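Local structure of alpha-glucosidase (Pseudoalteromonas sp. K8, 5HQA) at residues K11-Y23 and A46-Q58. The protein is a family 97 glycoside hydrolase, an alpha-glucosidase that binds calcium at its sugar pocket and is activated by chloride. Residues are numbered along the deposited sequence; the frame is centred on the assembly and turned at random. Where two conformers were deposited one is given.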
loop_
_atom_site.group_PDB
_atom_site.type_symbol
_atom_site.label_atom_id
_atom_site.label_comp_id
_atom_site.label_asym_id
_atom_site.label_seq_id
_atom_site.Cartn_x
_atom_site.Cartn_y
_atom_site.Cartn_z
ATOM N N LYS A 11 27.262 2.832 1.102
ATOM C CA LYS A 11 28.302 2.365 0.195
ATOM C C LYS A 11 28.018 0.910 -0.142
ATOM O O LYS A 11 27.876 0.082 0.764
ATOM C CB LYS A 11 29.690 2.522 0.821
ATOM C CG LYS A 11 30.052 3.970 1.200
ATOM C CD LYS A 11 31.505 4.075 1.685
ATOM C CE LYS A 11 31.846 5.489 2.158
ATOM N NZ LYS A 11 31.058 5.881 3.371
ATOM N N ILE A 12 27.939 0.595 -1.432
ATOM C CA ILE A 12 27.680 -0.765 -1.897
ATOM C C ILE A 12 28.930 -1.275 -2.595
ATOM O O ILE A 12 29.436 -0.625 -3.517
ATOM C CB ILE A 12 26.472 -0.831 -2.849
ATOM C CG1 ILE A 12 25.226 -0.218 -2.206
ATOM C CG2 ILE A 12 26.212 -2.279 -3.271
ATOM C CD1 ILE A 12 24.932 1.200 -2.669
ATOM N N ILE A 13 29.422 -2.435 -2.164
ATOM C CA ILE A 13 30.568 -3.089 -2.786
ATOM C C ILE A 13 30.055 -4.332 -3.493
ATOM O O ILE A 13 29.438 -5.199 -2.863
ATOM C CB ILE A 13 31.658 -3.459 -1.774
ATOM C CG1 ILE A 13 32.224 -2.209 -1.106
ATOM C CG2 ILE A 13 32.781 -4.213 -2.476
ATOM C CD1 ILE A 13 33.181 -2.540 0.012
ATOM N N ILE A 14 30.306 -4.414 -4.798
ATOM C CA ILE A 14 29.909 -5.549 -5.620
ATOM C C ILE A 14 31.167 -6.345 -5.940
ATOM O O ILE A 14 32.179 -5.776 -6.369
ATOM C CB ILE A 14 29.190 -5.091 -6.899
ATOM C CG1 ILE A 14 27.993 -4.195 -6.552
ATOM C CG2 ILE A 14 28.724 -6.297 -7.680
ATOM C CD1 ILE A 14 28.290 -2.702 -6.607
ATOM N N SER A 15 31.110 -7.654 -5.724
ATOM C CA SER A 15 32.305 -8.475 -5.690
ATOM C C SER A 15 32.103 -9.736 -6.524
ATOM O O SER A 15 30.975 -10.157 -6.794
ATOM C CB SER A 15 32.651 -8.833 -4.236
ATOM O OG SER A 15 33.779 -9.681 -4.181
ATOM N N ASP A 16 33.220 -10.343 -6.943
ATOM C CA ASP A 16 33.163 -11.650 -7.589
ATOM C C ASP A 16 34.125 -12.637 -6.943
ATOM O O ASP A 16 34.460 -13.660 -7.553
ATOM C CB ASP A 16 33.434 -11.549 -9.096
ATOM C CG ASP A 16 34.815 -10.978 -9.424
ATOM O OD1 ASP A 16 35.677 -10.860 -8.521
ATOM O OD2 ASP A 16 35.038 -10.645 -10.611
ATOM N N GLU A 17 34.571 -12.352 -5.717
ATOM C CA GLU A 17 35.544 -13.209 -5.052
ATOM C C GLU A 17 34.884 -14.394 -4.358
ATOM O O GLU A 17 35.513 -15.449 -4.203
ATOM C CB GLU A 17 36.349 -12.371 -4.063
ATOM C CG GLU A 17 37.109 -11.254 -4.754
ATOM C CD GLU A 17 37.894 -10.386 -3.790
ATOM O OE1 GLU A 17 37.766 -10.593 -2.562
ATOM O OE2 GLU A 17 38.638 -9.496 -4.265
ATOM N N GLN A 18 33.631 -14.238 -3.942
ATOM C CA GLN A 18 32.873 -15.324 -3.338
ATOM C C GLN A 18 32.507 -16.349 -4.412
ATOM O O GLN A 18 32.788 -16.171 -5.605
ATOM C CB GLN A 18 31.623 -14.778 -2.640
ATOM C CG GLN A 18 31.877 -13.541 -1.777
ATOM C CD GLN A 18 32.947 -13.776 -0.716
ATOM O OE1 GLN A 18 32.886 -14.753 0.039
ATOM N NE2 GLN A 18 33.940 -12.887 -0.659
ATOM N N SER A 19 31.864 -17.441 -3.980
ATOM C CA SER A 19 31.495 -18.490 -4.926
ATOM C C SER A 19 30.693 -17.906 -6.078
ATOM O O SER A 19 30.951 -18.213 -7.250
ATOM C CB SER A 19 30.715 -19.598 -4.218
ATOM O OG SER A 19 29.742 -19.064 -3.339
ATOM N N THR A 20 29.731 -17.045 -5.765
ATOM C CA THR A 20 28.974 -16.314 -6.763
ATOM C C THR A 20 29.353 -14.838 -6.728
ATOM O O THR A 20 30.083 -14.379 -5.840
ATOM C CB THR A 20 27.440 -16.481 -6.559
ATOM O OG1 THR A 20 26.956 -15.678 -5.474
ATOM C CG2 THR A 20 27.042 -17.950 -6.319
ATOM N N PRO A 21 28.928 -14.078 -7.730
ATOM C CA PRO A 21 28.818 -12.630 -7.560
ATOM C C PRO A 21 28.084 -12.309 -6.261
ATOM O O PRO A 21 27.220 -13.063 -5.815
ATOM C CB PRO A 21 27.997 -12.206 -8.778
ATOM C CG PRO A 21 28.386 -13.200 -9.826
ATOM C CD PRO A 21 28.730 -14.489 -9.132
ATOM N N SER A 22 28.434 -11.186 -5.643
ATOM C CA SER A 22 27.816 -10.844 -4.372
ATOM C C SER A 22 27.918 -9.341 -4.162
ATOM O O SER A 22 28.677 -8.649 -4.847
ATOM C CB SER A 22 28.477 -11.610 -3.209
ATOM O OG SER A 22 29.843 -11.236 -3.078
ATOM N N TYR A 23 27.135 -8.841 -3.207
ATOM C CA TYR A 23 27.214 -7.439 -2.827
ATOM C C TYR A 23 27.149 -7.343 -1.307
ATOM O O TYR A 23 26.681 -8.257 -0.624
ATOM C CB TYR A 23 26.090 -6.601 -3.478
ATOM C CG TYR A 23 24.749 -6.840 -2.834
ATOM C CD1 TYR A 23 23.993 -7.962 -3.159
ATOM C CD2 TYR A 23 24.257 -5.968 -1.872
ATOM C CE1 TYR A 23 22.770 -8.203 -2.544
ATOM C CE2 TYR A 23 23.044 -6.200 -1.253
ATOM C CZ TYR A 23 22.306 -7.314 -1.594
ATOM O OH TYR A 23 21.104 -7.536 -0.971
ATOM N N ALA A 46 21.204 -23.945 -17.828
ATOM C CA ALA A 46 22.278 -24.021 -16.844
ATOM C C ALA A 46 22.233 -22.802 -15.917
ATOM O O ALA A 46 21.802 -21.718 -16.328
ATOM C CB ALA A 46 23.636 -24.101 -17.541
ATOM N N PRO A 47 22.669 -22.946 -14.661
ATOM C CA PRO A 47 22.490 -21.855 -13.692
ATOM C C PRO A 47 23.402 -20.660 -13.945
ATOM O O PRO A 47 24.484 -20.775 -14.527
ATOM C CB PRO A 47 22.819 -22.519 -12.348
ATOM C CG PRO A 47 23.725 -23.647 -12.699
ATOM C CD PRO A 47 23.227 -24.155 -14.028
ATOM N N PHE A 48 22.941 -19.491 -13.498
ATOM C CA PHE A 48 23.787 -18.299 -13.395
ATOM C C PHE A 48 24.176 -18.187 -11.927
ATOM O O PHE A 48 23.531 -17.502 -11.138
ATOM C CB PHE A 48 23.054 -17.042 -13.868
ATOM C CG PHE A 48 22.940 -16.912 -15.361
ATOM C CD1 PHE A 48 23.408 -17.903 -16.207
ATOM C CD2 PHE A 48 22.370 -15.778 -15.921
ATOM C CE1 PHE A 48 23.304 -17.773 -17.591
ATOM C CE2 PHE A 48 22.270 -15.640 -17.298
ATOM C CZ PHE A 48 22.735 -16.640 -18.131
ATOM N N SER A 49 25.241 -18.895 -11.553
ATOM C CA SER A 49 25.630 -18.921 -10.148
ATOM C C SER A 49 27.130 -18.699 -9.997
ATOM O O SER A 49 27.599 -17.559 -10.064
ATOM C CB SER A 49 25.193 -20.239 -9.493
ATOM O OG SER A 49 25.730 -21.364 -10.165
ATOM N N ASN A 50 27.895 -19.766 -9.803
ATOM C CA ASN A 50 29.317 -19.593 -9.543
ATOM C C ASN A 50 30.098 -19.348 -10.838
ATOM O O ASN A 50 29.607 -19.557 -11.950
ATOM C CB ASN A 50 29.866 -20.808 -8.799
ATOM C CG ASN A 50 29.388 -22.099 -9.391
ATOM O OD1 ASN A 50 28.423 -22.697 -8.906
ATOM N ND2 ASN A 50 30.042 -22.535 -10.462
ATOM N N SER A 51 31.337 -18.876 -10.671
ATOM C CA SER A 51 32.329 -18.701 -11.731
ATOM C C SER A 51 32.042 -17.516 -12.649
ATOM O O SER A 51 32.691 -17.384 -13.698
ATOM C CB SER A 51 32.486 -19.964 -12.585
ATOM O OG SER A 51 32.676 -21.101 -11.762
ATOM N N PHE A 52 31.093 -16.654 -12.299
ATOM C CA PHE A 52 30.911 -15.399 -13.014
ATOM C C PHE A 52 31.883 -14.359 -12.466
ATOM O O PHE A 52 32.012 -14.205 -11.246
ATOM C CB PHE A 52 29.466 -14.913 -12.874
ATOM C CG PHE A 52 28.509 -15.587 -13.818
ATOM C CD1 PHE A 52 28.029 -16.862 -13.550
ATOM C CD2 PHE A 52 28.093 -14.947 -14.979
ATOM C CE1 PHE A 52 27.152 -17.489 -14.428
ATOM C CE2 PHE A 52 27.211 -15.562 -15.855
ATOM C CZ PHE A 52 26.744 -16.841 -15.582
ATOM N N LYS A 53 32.570 -13.650 -13.366
ATOM C CA LYS A 53 33.532 -12.626 -12.986
ATOM C C LYS A 53 33.099 -11.271 -13.540
ATOM O O LYS A 53 32.475 -11.189 -14.601
ATOM C CB LYS A 53 34.951 -12.965 -13.494
ATOM C CG LYS A 53 35.514 -14.298 -12.979
ATOM C CD LYS A 53 35.646 -14.288 -11.465
ATOM C CE LYS A 53 35.978 -15.667 -10.914
ATOM N NZ LYS A 53 35.746 -15.724 -9.436
ATOM N N ILE A 54 33.447 -10.207 -12.810
ATOM C CA ILE A 54 33.168 -8.849 -13.274
ATOM C C ILE A 54 34.091 -8.512 -14.435
ATOM O O ILE A 54 35.319 -8.624 -14.327
ATOM C CB ILE A 54 33.344 -7.835 -12.133
ATOM C CG1 ILE A 54 32.345 -8.108 -11.000
ATOM C CG2 ILE A 54 33.186 -6.399 -12.667
ATOM C CD1 ILE A 54 32.675 -7.371 -9.703
ATOM N N THR A 55 33.504 -8.092 -15.554
ATOM C CA THR A 55 34.274 -7.681 -16.717
ATOM C C THR A 55 34.230 -6.183 -16.972
ATOM O O THR A 55 35.158 -5.656 -17.599
ATOM C CB THR A 55 33.769 -8.396 -17.977
ATOM O OG1 THR A 55 32.390 -8.072 -18.178
ATOM C CG2 THR A 55 33.907 -9.902 -17.832
ATOM N N LYS A 56 33.194 -5.493 -16.497
ATOM C CA LYS A 56 32.954 -4.103 -16.852
ATOM C C LYS A 56 32.080 -3.455 -15.786
ATOM O O LYS A 56 31.168 -4.098 -15.254
ATOM C CB LYS A 56 32.272 -4.009 -18.226
ATOM C CG LYS A 56 32.085 -2.606 -18.755
ATOM C CD LYS A 56 31.696 -2.610 -20.226
ATOM C CE LYS A 56 30.441 -3.405 -20.457
ATOM N NZ LYS A 56 30.144 -3.536 -21.909
ATOM N N VAL A 57 32.365 -2.188 -15.474
ATOM C CA VAL A 57 31.468 -1.362 -14.675
ATOM C C VAL A 57 31.228 -0.061 -15.427
ATOM O O VAL A 57 32.149 0.497 -16.036
ATOM C CB VAL A 57 32.009 -1.093 -13.252
ATOM C CG1 VAL A 57 32.255 -2.404 -12.519
ATOM C CG2 VAL A 57 33.272 -0.270 -13.287
ATOM N N GLN A 58 29.985 0.411 -15.405
ATOM C CA GLN A 58 29.609 1.659 -16.059
ATOM C C GLN A 58 28.941 2.560 -15.034
ATOM O O GLN A 58 27.892 2.203 -14.487
ATOM C CB GLN A 58 28.676 1.386 -17.237
ATOM C CG GLN A 58 29.324 0.506 -18.282
ATOM C CD GLN A 58 28.376 0.141 -19.394
ATOM O OE1 GLN A 58 28.227 0.890 -20.363
ATOM N NE2 GLN A 58 27.718 -1.012 -19.264
HETATM O O HOH W 1 36.997 -9.127 -11.905
HETATM O O HOH W 2 37.429 -13.243 -8.612
HETATM O O HOH W 3 32.224 -16.008 -8.946
HETATM O O HOH W 4 33.173 -18.879 -8.292
#
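In the N-terminal beta-sandwich domain, the hairpin loop between strands 10-15 and 22-27 of one sheet meets the start of edge strand 53-67 of the other, and D16 makes the junction with K53 and I54. D16 OD2 takes the backbone N-H of I54 at 2.7 Å, nearly straight (167° at the hydrogen), on its anti lone pair, the one turned away from OD1. Aspartate suits this place because its short side chain, with CG between the backbone N and the carbonyl carbon (chi1 61°), brings the carboxylate to a strand N-H. Water 1 donates to OD2 and to I54 O, so that the carboxylate engages I54 N directly and I54 O through the water. K53 returns the grip: its long chain, bent at chi2 (-62°), runs across the D16 side chain at about a right angle, and NZ donates to D16 O at 3.1 Å, almost in line with the C=O bond. K53 NZ and D16 OD1 stand 4.9 Å apart, too far for a direct salt bridge, and water 2 bridges them, accepting from NZ and donating to OD1. Replacing this aspartate by alanine removes the carboxylate, which would probably leave the I54 N-H without its acceptor and waters 1 and 2 without one of their bonds each. Alongside, the branched, apolar I54 side chain reaches back so that CD1 lies 3.7 Å from I14 O, and both residues pack on F87. Farther round the loop, rigid P21 sets CG 3.7 Å from F52 CB, while S19 O receives a CA-H...O contact from N50 (CA to O 3.1 Å). Polar bonds and bridging waters thus hold the partly exposed outer side of the junction, and apolar carbons close its inner side.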